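Local coordinates for protein cortical-lytic enzyme (Bacillus cereus, PDB 4S3J) that hydrolyses partially degraded spore-cortex peptidoglycan during germination, acting as an N-acetylglucosaminidase that recognises muramic acid delta-lactam, at residues R240-S243 against G244-L247. Residues are numbered along the deposited sequence; the frame is centred on the assembly and turned at random.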
# COMPACT_ATOMS: atom_id res chain seq x y z
N ARG A 240 11.85 26.89 4.93
CA ARG A 240 10.98 27.61 5.85
C ARG A 240 10.20 26.76 6.83
O ARG A 240 9.56 27.31 7.72
CB ARG A 240 9.97 28.46 5.06
CG ARG A 240 10.57 29.69 4.40
CD ARG A 240 9.56 30.45 3.55
NE ARG A 240 8.44 30.98 4.33
CZ ARG A 240 7.41 31.65 3.81
NH1 ARG A 240 7.37 31.91 2.51
NH2 ARG A 240 6.43 32.09 4.60
N LEU A 241 10.26 25.44 6.72
CA LEU A 241 9.54 24.60 7.67
C LEU A 241 10.26 24.63 9.01
O LEU A 241 11.44 24.35 9.07
CB LEU A 241 9.42 23.15 7.19
CG LEU A 241 8.54 22.88 5.97
CD1 LEU A 241 8.67 21.43 5.55
CD2 LEU A 241 7.12 23.19 6.30
N PRO A 242 9.53 24.94 10.10
CA PRO A 242 10.12 24.92 11.44
C PRO A 242 10.50 23.53 11.96
O PRO A 242 10.14 22.49 11.39
CB PRO A 242 9.03 25.55 12.32
CG PRO A 242 7.79 25.44 11.55
CD PRO A 242 8.16 25.48 10.12
N SER A 243 11.26 23.53 13.05
CA SER A 243 11.66 22.30 13.71
C SER A 243 10.43 21.46 14.06
O SER A 243 9.40 21.97 14.51
CB SER A 243 12.48 22.60 14.96
OG SER A 243 11.71 23.29 15.93
N GLY A 244 10.55 20.17 13.80
CA GLY A 244 9.49 19.22 14.10
C GLY A 244 8.62 18.95 12.90
O GLY A 244 7.81 18.03 12.93
N TYR A 245 8.77 19.75 11.85
CA TYR A 245 8.00 19.51 10.63
C TYR A 245 8.89 18.85 9.59
O TYR A 245 10.11 19.07 9.57
CB TYR A 245 7.41 20.80 10.03
CG TYR A 245 6.30 21.43 10.85
CD1 TYR A 245 6.57 22.03 12.07
CD2 TYR A 245 4.97 21.37 10.43
CE1 TYR A 245 5.57 22.61 12.82
CE2 TYR A 245 3.96 21.94 11.18
CZ TYR A 245 4.27 22.56 12.38
OH TYR A 245 3.26 23.12 13.13
N THR A 246 8.27 18.08 8.70
CA THR A 246 8.95 17.42 7.59
C THR A 246 8.24 17.70 6.26
O THR A 246 7.09 18.15 6.24
CB THR A 246 9.03 15.91 7.79
OG1 THR A 246 7.71 15.38 7.98
CG2 THR A 246 9.89 15.59 8.98
N LEU A 247 8.93 17.38 5.17
CA LEU A 247 8.44 17.60 3.82
C LEU A 247 8.47 16.30 3.02
O LEU A 247 9.45 15.56 3.07
CB LEU A 247 9.30 18.66 3.14
CG LEU A 247 9.12 18.93 1.65
CD1 LEU A 247 7.71 19.49 1.38
CD2 LEU A 247 10.20 19.93 1.15
O HOH W 1 11.95 21.27 9.70
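Pro-242 and Tyr-245 are the first and last residues of a type II beta turn whose corners are Ser-243 and Gly-244, with the amide N of Tyr-245 donating to Pro-242 O at 3.1 Å, the N-H...O angle being 155°. Gly-244 adopts a phi of 96°, the positive-phi third position in which a type II turn favours glycine, because a beta-carbon there would collide with the carbonyl O of Ser-243. A water lies within hydrogen-bonding distance of both Pro-242 O and Tyr-245 O (2.9 Å to the latter) and bridges the two carbonyls, though with more acceptors in reach than it has protons it may not serve both at once.

The side chains follow the same reversal. The proline ring and the tyrosine ring meet obliquely, Pro-242 CG lying 3.7 Å from Tyr-245 CD1 and almost as near CE1. Tyr-245 turns its CG anti to its own carbonyl carbon (chi1 -69°), which brings the ring back beside the proline, and its CB comes within 4.2 Å of Leu-241 CB. Leu-241 reaches further along the chain: its CD1 touches Leu-247 CB at 3.7 Å, the two side chains crossing at about a right angle, and also lies against the backbone O of Thr-246. Ser-243, by contrast, directs its CB outward from the turn.

This compact reversal joins helix 227-240 to strand 246-251 in the TIM barrel of the family 18 glycosidase, away from the glutamate that probably acts as proton donor. Leu-241 packs on Leu-204 of helix 193-210, while both Leu-241 and Tyr-245 touch Ile-215 of strand 214-218; beyond the turn, Thr-246 OG1 bonds Asp-214 and the Thr-246 backbone bonds to Arg-213 and Ile-215, as strand 246-251 begins parallel to strand 214-218.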